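Local coordinates for Glyco_hydro_cc domain-containing protein (Cryptococcus neoformans, PDB 6UBC) that probably binds beta-1,3-glucan oligosaccharides as a member (subgroup VII) of glycoside hydrolase family 128, at residues I219-T228 with G235-W243; Y197-S207 with F400-Y411. All coordinates share one frame; numbering follows the deposited sequence.

Contact 1: I219-T228 with G235-W243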
loop_
_atom_site.group_PDB
_atom_site.type_symbol
_atom_site.label_atom_id
_atom_site.label_comp_id
_atom_site.label_asym_id
_atom_site.label_seq_id
_atom_site.Cartn_x
_atom_site.Cartn_y
_atom_site.Cartn_z
ATOM N N ILE A 219 10.544 -9.699 5.740
ATOM C CA ILE A 219 9.674 -8.928 4.821
ATOM C C ILE A 219 10.164 -9.134 3.400
ATOM O O ILE A 219 11.424 -9.375 3.220
ATOM C CB ILE A 219 9.711 -7.442 5.184
ATOM C CG1 ILE A 219 11.135 -6.894 5.340
ATOM C CG2 ILE A 219 8.865 -7.195 6.399
ATOM C CD1 ILE A 219 11.140 -5.364 5.139
ATOM N N GLY A 220 9.244 -9.102 2.428
ATOM C CA GLY A 220 9.594 -9.213 1.010
ATOM C C GLY A 220 9.916 -7.891 0.333
ATOM O O GLY A 220 10.559 -7.909 -0.744
ATOM N N TRP A 221 9.467 -6.770 0.919
ATOM C CA TRP A 221 9.365 -5.494 0.194
ATOM C C TRP A 221 9.090 -4.365 1.160
ATOM O O TRP A 221 8.659 -4.636 2.341
ATOM C CB TRP A 221 8.267 -5.562 -0.859
ATOM C CG TRP A 221 6.870 -5.742 -0.334
ATOM C CD1 TRP A 221 6.363 -6.885 0.236
ATOM C CD2 TRP A 221 5.851 -4.750 -0.167
ATOM N NE1 TRP A 221 5.084 -6.697 0.677
ATOM C CE2 TRP A 221 4.720 -5.399 0.383
ATOM C CE3 TRP A 221 5.757 -3.394 -0.479
ATOM C CZ2 TRP A 221 3.538 -4.721 0.658
ATOM C CZ3 TRP A 221 4.556 -2.749 -0.265
ATOM C CH2 TRP A 221 3.468 -3.412 0.292
ATOM N N TYR A 222 9.325 -3.160 0.659
ATOM C CA TYR A 222 9.128 -1.945 1.449
ATOM C C TYR A 222 9.000 -0.738 0.548
ATOM O O TYR A 222 9.471 -0.701 -0.582
ATOM C CB TYR A 222 10.312 -1.773 2.394
ATOM C CG TYR A 222 11.668 -1.779 1.723
ATOM C CD1 TYR A 222 12.407 -2.942 1.554
ATOM C CD2 TYR A 222 12.240 -0.598 1.323
ATOM C CE1 TYR A 222 13.649 -2.907 0.945
ATOM C CE2 TYR A 222 13.468 -0.530 0.709
ATOM C CZ TYR A 222 14.191 -1.703 0.509
ATOM O OH TYR A 222 15.430 -1.662 -0.082
ATOM N N TYR A 223 8.374 0.286 1.105
ATOM C CA TYR A 223 8.244 1.598 0.426
ATOM C C TYR A 223 8.035 2.651 1.498
ATOM O O TYR A 223 7.608 2.281 2.648
ATOM C CB TYR A 223 7.092 1.562 -0.563
ATOM C CG TYR A 223 5.703 1.739 0.028
ATOM C CD1 TYR A 223 5.095 0.756 0.816
ATOM C CD2 TYR A 223 4.951 2.861 -0.260
ATOM C CE1 TYR A 223 3.823 0.927 1.337
ATOM C CE2 TYR A 223 3.650 3.002 0.188
ATOM C CZ TYR A 223 3.087 2.050 1.024
ATOM O OH TYR A 223 1.799 2.184 1.507
ATOM N N ASP A 224 8.222 3.910 1.109
ATOM C CA ASP A 224 8.216 5.031 2.083
ATOM C C ASP A 224 7.496 6.260 1.504
ATOM O O ASP A 224 7.775 7.377 1.981
ATOM C CB ASP A 224 9.627 5.331 2.571
ATOM C CG ASP A 224 10.502 5.965 1.500
ATOM O OD1 ASP A 224 10.061 6.068 0.348
ATOM O OD2 ASP A 224 11.621 6.357 1.848
ATOM N N TRP A 225 6.693 6.042 0.473
ATOM C CA TRP A 225 5.863 7.053 -0.225
ATOM C C TRP A 225 6.716 7.947 -1.120
ATOM O O TRP A 225 6.115 8.697 -1.889
ATOM C CB TRP A 225 5.023 7.882 0.739
ATOM C CG TRP A 225 4.050 7.063 1.531
ATOM C CD1 TRP A 225 2.893 6.548 1.077
ATOM C CD2 TRP A 225 4.174 6.626 2.896
ATOM N NE1 TRP A 225 2.237 5.853 2.054
ATOM C CE2 TRP A 225 3.011 5.866 3.179
ATOM C CE3 TRP A 225 5.115 6.827 3.903
ATOM C CZ2 TRP A 225 2.785 5.291 4.407
ATOM C CZ3 TRP A 225 4.879 6.273 5.151
ATOM C CH2 TRP A 225 3.735 5.495 5.388
ATOM N N ASN A 226 8.042 7.827 -1.076
ATOM C CA ASN A 226 8.927 8.606 -1.992
ATOM C C ASN A 226 9.044 7.891 -3.354
ATOM O O ASN A 226 8.716 6.650 -3.493
ATOM C CB ASN A 226 10.299 8.838 -1.356
ATOM C CG ASN A 226 10.203 9.658 -0.096
ATOM O OD1 ASN A 226 9.437 10.628 -0.079
ATOM N ND2 ASN A 226 10.910 9.250 0.959
ATOM N N ALA A 227 9.601 8.591 -4.341
ATOM C CA ALA A 227 9.818 8.015 -5.683
ATOM C C ALA A 227 10.645 6.737 -5.560
ATOM O O ALA A 227 10.280 5.697 -6.217
ATOM C CB ALA A 227 10.457 9.066 -6.612
ATOM N N THR A 228 11.695 6.789 -4.745
ATOM C CA THR A 228 12.572 5.660 -4.401
ATOM C C THR A 228 12.695 5.628 -2.894
ATOM O O THR A 228 12.943 6.676 -2.323
ATOM C CB THR A 228 13.947 5.809 -5.081
ATOM O OG1 THR A 228 13.780 5.996 -6.496
ATOM C CG2 THR A 228 14.829 4.620 -4.787
ATOM N N GLY A 235 17.487 -8.524 1.228
ATOM C CA GLY A 235 16.536 -9.666 1.308
ATOM C C GLY A 235 15.134 -9.266 0.877
ATOM O O GLY A 235 14.255 -10.125 0.575
ATOM N N ALA A 236 14.939 -7.968 0.737
ATOM C CA ALA A 236 13.622 -7.385 0.412
ATOM C C ALA A 236 13.759 -6.460 -0.803
ATOM O O ALA A 236 14.823 -5.906 -1.032
ATOM C CB ALA A 236 13.112 -6.636 1.623
ATOM N N SER A 237 12.677 -6.249 -1.542
ATOM C CA SER A 237 12.698 -5.351 -2.740
ATOM C C SER A 237 12.175 -3.947 -2.381
ATOM O O SER A 237 11.056 -3.836 -1.834
ATOM C CB SER A 237 11.883 -5.955 -3.820
ATOM O OG SER A 237 12.388 -7.251 -4.140
ATOM N N ALA A 238 12.941 -2.905 -2.717
ATOM C CA ALA A 238 12.457 -1.508 -2.736
ATOM C C ALA A 238 11.332 -1.389 -3.736
ATOM O O ALA A 238 11.502 -1.811 -4.906
ATOM C CB ALA A 238 13.566 -0.566 -3.120
ATOM N N VAL A 239 10.234 -0.747 -3.338
ATOM C CA VAL A 239 9.099 -0.498 -4.248
ATOM C C VAL A 239 9.036 1.001 -4.480
ATOM O O VAL A 239 9.056 1.785 -3.518
ATOM C CB VAL A 239 7.824 -1.028 -3.589
ATOM C CG1 VAL A 239 6.582 -0.600 -4.334
ATOM C CG2 VAL A 239 7.898 -2.535 -3.412
ATOM N N ASN A 240 8.972 1.415 -5.738
ATOM C CA ASN A 240 8.914 2.839 -6.118
ATOM C C ASN A 240 7.457 3.303 -6.051
ATOM O O ASN A 240 6.501 2.482 -6.077
ATOM C CB ASN A 240 9.512 3.092 -7.506
ATOM C CG ASN A 240 10.966 2.698 -7.619
ATOM O OD1 ASN A 240 11.253 1.527 -7.826
ATOM N ND2 ASN A 240 11.899 3.636 -7.450
ATOM N N MET A 241 7.260 4.601 -5.974
ATOM C CA MET A 241 5.889 5.140 -5.856
ATOM C C MET A 241 5.793 6.538 -6.439
ATOM O O MET A 241 6.774 7.292 -6.357
ATOM C CB MET A 241 5.474 5.210 -4.387
ATOM C CG MET A 241 4.131 5.817 -4.164
ATOM S SD MET A 241 3.440 5.293 -2.571
ATOM C CE MET A 241 1.911 6.248 -2.584
ATOM N N LEU A 242 4.659 6.812 -7.088
ATOM C CA LEU A 242 4.257 8.205 -7.427
ATOM C C LEU A 242 3.081 8.590 -6.545
ATOM O O LEU A 242 1.945 8.128 -6.796
ATOM C CB LEU A 242 3.954 8.354 -8.923
ATOM C CG LEU A 242 3.571 9.768 -9.331
ATOM C CD1 LEU A 242 4.613 10.784 -8.869
ATOM C CD2 LEU A 242 3.317 9.883 -10.822
ATOM N N TRP A 243 3.343 9.424 -5.540
ATOM C CA TRP A 243 2.342 9.747 -4.499
ATOM C C TRP A 243 1.177 10.551 -5.088
ATOM O O TRP A 243 -0.028 10.240 -4.801
ATOM C CB TRP A 243 3.044 10.523 -3.377
ATOM C CG TRP A 243 2.221 10.853 -2.176
ATOM C CD1 TRP A 243 2.089 10.153 -1.024
ATOM C CD2 TRP A 243 1.366 12.007 -2.031
ATOM N NE1 TRP A 243 1.270 10.812 -0.143
ATOM C CE2 TRP A 243 0.802 11.946 -0.738
ATOM C CE3 TRP A 243 1.082 13.101 -2.845
ATOM C CZ2 TRP A 243 -0.027 12.935 -0.240
ATOM C CZ3 TRP A 243 0.256 14.092 -2.342
ATOM C CH2 TRP A 243 -0.301 13.984 -1.070
HETATM O O HOH W 1 16.906 -3.801 -1.170
HETATM O O HOH W 2 8.468 4.292 -2.044
HETATM O O HOH W 3 6.175 9.429 -4.634
#
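Two neighbouring parallel strands of what is probably a (beta/alpha)8 barrel meet here, with Trp221 paired to Ser237 and Tyr222 to Ala238. Ser237 N donates to Gly220 O at 2.8 Å. Ser237 O in turn accepts from Tyr222 N, and Tyr222 O from Val239 N.

The Tyr222 ring folds back over the partner strand. Its CG sits between the backbone N and the carbonyl carbon (chi1 54°), which lays one face of the ring over the Ala238 backbone. Ala238 CA is 3.9 Å from the centroid of the Tyr222 ring, a CH-pi contact. Ala236 CB meets the edge of the same ring, 3.8 Å from Tyr222 CD1. Water 1 joins Tyr222 OH to Ala236 O. On the other side of the sheet, Trp221 CE3 touches Val239 CG2, while the indole NE1 bonds to Lys203 O.

Past the paired residues, Met241 reaches out with an extended chain. Its SD lies at the edge of the Tyr223 ring, 3.6 Å from Tyr223 CE2, and is also near the Trp225 indole. Both are Met-aromatic contacts. Met241 CE abuts the edge of that indole at Trp225 CD1 (3.8 Å). The polar ends of these rings go to strand 366-375: Tyr223 OH to Thr369 O, and Trp225 NE1 to Glu370 OE2.

Ala227 O takes two bonds from opposite faces of its carbonyl plane, from Asn240 ND2 at 2.9 Å and Met241 N at 3.2 Å. Water 3 donates to both Trp225 O and Met241 O and accepts from Trp243 N. Asp224 OD1 accepts from Asn226 N in an Asx turn. Adjacent parallel strands are characteristic of a (beta/alpha)8 barrel, and residues 224-228 belong to the loop after a strand's C-terminal end, the face on which glycoside hydrolases of this fold bind sugars.

Contact 2: Y197-S207 with F400-Y411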
loop_
_atom_site.group_PDB
_atom_site.type_symbol
_atom_site.label_atom_id
_atom_site.label_comp_id
_atom_site.label_asym_id
_atom_site.label_seq_id
_atom_site.Cartn_x
_atom_site.Cartn_y
_atom_site.Cartn_z
ATOM N N TYR A 197 4.744 -11.324 -8.080
ATOM C CA TYR A 197 3.597 -10.567 -7.518
ATOM C C TYR A 197 3.705 -10.593 -5.989
ATOM O O TYR A 197 3.202 -9.657 -5.365
ATOM C CB TYR A 197 2.286 -11.117 -8.050
ATOM C CG TYR A 197 1.920 -10.579 -9.415
ATOM C CD1 TYR A 197 2.830 -9.893 -10.206
ATOM C CD2 TYR A 197 0.637 -10.710 -9.884
ATOM C CE1 TYR A 197 2.467 -9.392 -11.458
ATOM C CE2 TYR A 197 0.288 -10.287 -11.160
ATOM C CZ TYR A 197 1.191 -9.598 -11.930
ATOM O OH TYR A 197 0.826 -9.130 -13.169
ATOM N N THR A 198 4.268 -11.649 -5.402
ATOM C CA THR A 198 4.699 -11.664 -3.990
ATOM C C THR A 198 6.206 -11.457 -3.942
ATOM O O THR A 198 6.952 -12.394 -4.248
ATOM C CB THR A 198 4.281 -12.963 -3.325
ATOM O OG1 THR A 198 2.864 -13.065 -3.356
ATOM C CG2 THR A 198 4.721 -13.038 -1.875
ATOM N N PRO A 199 6.718 -10.244 -3.634
ATOM C CA PRO A 199 8.160 -9.989 -3.732
ATOM C C PRO A 199 8.981 -10.962 -2.882
ATOM O O PRO A 199 8.698 -11.118 -1.668
ATOM C CB PRO A 199 8.291 -8.562 -3.237
ATOM C CG PRO A 199 6.932 -7.941 -3.652
ATOM C CD PRO A 199 5.934 -9.030 -3.297
ATOM N N ASN A 200 9.917 -11.644 -3.531
ATOM C CA ASN A 200 10.878 -12.520 -2.814
ATOM C C ASN A 200 10.121 -13.655 -2.110
ATOM O O ASN A 200 10.680 -14.300 -1.194
ATOM C CB ASN A 200 11.695 -11.693 -1.849
ATOM C CG ASN A 200 12.473 -10.647 -2.603
ATOM O OD1 ASN A 200 13.300 -11.004 -3.422
ATOM N ND2 ASN A 200 12.225 -9.363 -2.367
ATOM N N GLY A 201 8.890 -13.905 -2.501
ATOM C CA GLY A 201 8.048 -14.956 -1.893
ATOM C C GLY A 201 7.680 -14.681 -0.451
ATOM O O GLY A 201 7.329 -15.622 0.276
ATOM N N ILE A 202 7.660 -13.404 -0.046
ATOM C CA ILE A 202 7.255 -13.006 1.333
ATOM C C ILE A 202 6.157 -11.946 1.184
ATOM O O ILE A 202 6.463 -10.862 0.699
ATOM C CB ILE A 202 8.452 -12.465 2.137
ATOM C CG1 ILE A 202 9.633 -13.451 2.183
ATOM C CG2 ILE A 202 8.005 -12.071 3.552
ATOM C CD1 ILE A 202 10.870 -12.876 2.774
ATOM N N LYS A 203 4.943 -12.269 1.569
ATOM C CA LYS A 203 3.836 -11.288 1.381
ATOM C C LYS A 203 4.122 -10.059 2.233
ATOM O O LYS A 203 3.724 -8.952 1.837
ATOM C CB LYS A 203 2.510 -11.886 1.818
ATOM C CG LYS A 203 1.948 -12.965 0.898
ATOM C CD LYS A 203 0.545 -13.359 1.264
ATOM C CE LYS A 203 -0.003 -14.530 0.473
ATOM N NZ LYS A 203 -1.456 -14.706 0.643
ATOM N N ALA A 204 4.653 -10.258 3.433
ATOM C CA ALA A 204 4.673 -9.163 4.418
ATOM C C ALA A 204 5.650 -8.086 3.959
ATOM O O ALA A 204 6.791 -8.399 3.557
ATOM C CB ALA A 204 5.077 -9.713 5.792
ATOM N N GLY A 205 5.251 -6.830 4.096
ATOM C CA GLY A 205 6.126 -5.701 3.859
ATOM C C GLY A 205 5.928 -4.622 4.922
ATOM O O GLY A 205 5.196 -4.838 5.901
ATOM N N VAL A 206 6.454 -3.442 4.632
ATOM C CA VAL A 206 6.208 -2.319 5.567
ATOM C C VAL A 206 6.217 -1.019 4.788
ATOM O O VAL A 206 6.895 -0.954 3.758
ATOM C CB VAL A 206 7.189 -2.357 6.739
ATOM C CG1 VAL A 206 8.555 -1.810 6.322
ATOM C CG2 VAL A 206 6.602 -1.565 7.948
ATOM N N SER A 207 5.519 -0.029 5.327
ATOM C CA SER A 207 5.504 1.363 4.858
ATOM C C SER A 207 6.390 2.177 5.798
ATOM O O SER A 207 6.285 1.958 7.010
ATOM C CB SER A 207 4.076 1.877 4.814
ATOM O OG SER A 207 3.494 1.942 6.117
ATOM N N PHE A 400 -4.415 -12.568 5.738
ATOM C CA PHE A 400 -3.718 -12.209 4.493
ATOM C C PHE A 400 -2.874 -13.412 4.014
ATOM O O PHE A 400 -2.903 -13.705 2.817
ATOM C CB PHE A 400 -2.819 -10.990 4.676
ATOM C CG PHE A 400 -3.516 -9.673 4.852
ATOM C CD1 PHE A 400 -4.764 -9.401 4.329
ATOM C CD2 PHE A 400 -2.909 -8.679 5.590
ATOM C CE1 PHE A 400 -5.327 -8.137 4.439
ATOM C CE2 PHE A 400 -3.490 -7.439 5.742
ATOM C CZ PHE A 400 -4.673 -7.133 5.126
ATOM N N GLU A 401 -2.144 -14.047 4.920
ATOM C CA GLU A 401 -1.269 -15.177 4.504
ATOM C C GLU A 401 -2.148 -16.274 3.869
ATOM O O GLU A 401 -1.748 -16.908 2.875
ATOM C CB GLU A 401 -0.440 -15.645 5.701
ATOM C CG GLU A 401 0.648 -14.681 6.079
ATOM C CD GLU A 401 1.754 -14.454 5.055
ATOM O OE1 GLU A 401 1.859 -15.253 4.061
ATOM O OE2 GLU A 401 2.546 -13.472 5.235
ATOM N N SER A 402 -3.342 -16.489 4.386
ATOM C CA SER A 402 -4.164 -17.641 3.934
ATOM C C SER A 402 -4.967 -17.261 2.682
ATOM O O SER A 402 -5.496 -18.136 2.002
ATOM C CB SER A 402 -5.003 -18.149 5.063
ATOM O OG SER A 402 -6.040 -17.237 5.266
ATOM N N ASP A 403 -5.022 -15.973 2.344
ATOM C CA ASP A 403 -5.921 -15.502 1.273
ATOM C C ASP A 403 -5.123 -15.431 -0.015
ATOM O O ASP A 403 -4.318 -14.486 -0.217
ATOM C CB ASP A 403 -6.605 -14.184 1.626
ATOM C CG ASP A 403 -7.754 -13.826 0.698
ATOM O OD1 ASP A 403 -7.766 -14.299 -0.474
ATOM O OD2 ASP A 403 -8.620 -13.033 1.161
ATOM N N ASP A 404 -5.413 -16.326 -0.942
ATOM C CA ASP A 404 -4.690 -16.350 -2.223
ATOM C C ASP A 404 -4.959 -15.104 -3.059
ATOM O O ASP A 404 -4.183 -14.888 -4.017
ATOM C CB ASP A 404 -5.124 -17.570 -3.050
ATOM C CG ASP A 404 -4.457 -18.846 -2.525
ATOM O OD1 ASP A 404 -3.695 -18.762 -1.488
ATOM O OD2 ASP A 404 -4.643 -19.912 -3.180
ATOM N N ARG A 405 -6.003 -14.324 -2.789
ATOM C CA ARG A 405 -6.206 -13.064 -3.548
ATOM C C ARG A 405 -5.178 -11.996 -3.121
ATOM O O ARG A 405 -4.979 -11.036 -3.899
ATOM C CB ARG A 405 -7.617 -12.523 -3.340
ATOM C CG ARG A 405 -8.735 -13.386 -3.932
ATOM C CD ARG A 405 -10.135 -13.146 -3.380
ATOM N NE ARG A 405 -10.222 -13.227 -1.920
ATOM C CZ ARG A 405 -11.269 -12.848 -1.202
ATOM N NH1 ARG A 405 -12.368 -12.421 -1.805
ATOM N NH2 ARG A 405 -11.244 -12.908 0.117
ATOM N N VAL A 406 -4.632 -12.086 -1.912
ATOM C CA VAL A 406 -3.720 -11.018 -1.381
ATOM C C VAL A 406 -2.291 -11.470 -1.648
ATOM O O VAL A 406 -1.842 -12.474 -1.040
ATOM C CB VAL A 406 -4.003 -10.766 0.099
ATOM C CG1 VAL A 406 -2.943 -9.825 0.693
ATOM C CG2 VAL A 406 -5.417 -10.206 0.281
ATOM N N GLN A 407 -1.573 -10.777 -2.510
ATOM C CA GLN A 407 -0.173 -11.198 -2.834
ATOM C C GLN A 407 0.857 -10.434 -2.001
ATOM O O GLN A 407 2.008 -10.824 -2.008
ATOM C CB GLN A 407 0.184 -10.978 -4.300
ATOM C CG GLN A 407 -0.814 -11.573 -5.230
ATOM C CD GLN A 407 -0.416 -12.981 -5.393
ATOM O OE1 GLN A 407 0.615 -13.251 -6.029
ATOM N NE2 GLN A 407 -1.238 -13.831 -4.787
ATOM N N ALA A 408 0.463 -9.368 -1.300
ATOM C CA ALA A 408 1.387 -8.610 -0.432
ATOM C C ALA A 408 0.549 -7.738 0.516
ATOM O O ALA A 408 -0.569 -7.327 0.109
ATOM C CB ALA A 408 2.347 -7.780 -1.294
ATOM N N TYR A 409 1.115 -7.397 1.674
ATOM C CA TYR A 409 0.481 -6.454 2.619
ATOM C C TYR A 409 1.578 -5.757 3.415
ATOM O O TYR A 409 2.727 -6.269 3.608
ATOM C CB TYR A 409 -0.488 -7.217 3.519
ATOM C CG TYR A 409 0.189 -8.319 4.296
ATOM C CD1 TYR A 409 0.801 -8.073 5.526
ATOM C CD2 TYR A 409 0.216 -9.630 3.843
ATOM C CE1 TYR A 409 1.438 -9.063 6.251
ATOM C CE2 TYR A 409 0.837 -10.641 4.571
ATOM C CZ TYR A 409 1.462 -10.357 5.785
ATOM O OH TYR A 409 2.059 -11.324 6.545
ATOM N N ALA A 410 1.215 -4.560 3.873
ATOM C CA ALA A 410 2.106 -3.699 4.682
ATOM C C ALA A 410 1.332 -3.005 5.788
ATOM O O ALA A 410 0.339 -2.260 5.532
ATOM C CB ALA A 410 2.792 -2.691 3.785
ATOM N N TYR A 411 1.906 -3.107 6.979
ATOM C CA TYR A 411 1.520 -2.311 8.155
ATOM C C TYR A 411 1.611 -0.817 7.856
ATOM O O TYR A 411 2.667 -0.314 7.393
ATOM C CB TYR A 411 2.406 -2.747 9.291
ATOM C CG TYR A 411 2.009 -2.298 10.668
ATOM C CD1 TYR A 411 2.214 -0.980 11.083
ATOM C CD2 TYR A 411 1.432 -3.168 11.552
ATOM C CE1 TYR A 411 1.909 -0.593 12.372
ATOM C CE2 TYR A 411 1.138 -2.803 12.850
ATOM C CZ TYR A 411 1.337 -1.502 13.253
ATOM O OH TYR A 411 1.053 -1.149 14.535
HETATM O O HOH W 4 -1.603 -17.389 -0.597
HETATM O O HOH W 5 4.130 -15.196 2.404
HETATM O O HOH W 6 5.136 -12.832 4.654
#
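This buried contact joins the early strand 204-207 to the late strand 406-411 and probably closes the (beta/alpha)8 barrel. The strands pair in parallel at Ala204 and Tyr409, but their axes over these segments diverge by 41° and strand 204-207 is only weakly bonded. Tyr409 N donates to Lys203 O at 3.0 Å, and Gly205 N to Tyr409 O.

Lys203 contributes an extended side chain. It slides past Glu401 in the opposite direction and brings NZ to the end of helix 386-402. NZ makes two short bonds, to Phe400 O and Val406 O, both 2.8 Å. Glu401 O, 3.1 Å from Lys203 NZ and well above its carbonyl plane, and water 4 share what remains. The ammonium group is thus held by backbone carbonyls, which would favour its positive charge.

Ala204 CA lies over one face of the Tyr409 ring, 3.9 Å from its centroid. Tyr409 OH donates to Glu401 OE2 at 2.6 Å. Waters 5 and 6 link that carboxylate to Lys203 N and Ala204 N. Helix 431-441 also packs on Ala204 and Tyr409.

Hydroxyls bond at both ends of the contact. Thr198 OG1 donates to Gln407 O, and Ser207 OG donates to Tyr411 O at 2.7 Å, in the carbonyl plane on a lone pair.

Overall arrangement
Contacts 1 and 2 lie side by side in one sheet, their centres about 13 Å apart and each about 10 Å from the centre of the chain. Strand 204-207 sits between strands 406-411 and 221-223, and 237-241 pairs with the far side of 221-223. Contact 1 is nested in the chain loop that contact 2 closes. Asn200 joins them directly: its ND2 lies 2.7 Å from Gly220 O and 2.8 Å from Ser237 OG, both probable hydrogen bonds. Ile202 CG2 packs on Gly220 N. Residues 224-228 and Trp243 extend contact 1 toward the rim where the sugar site of this fold would be expected.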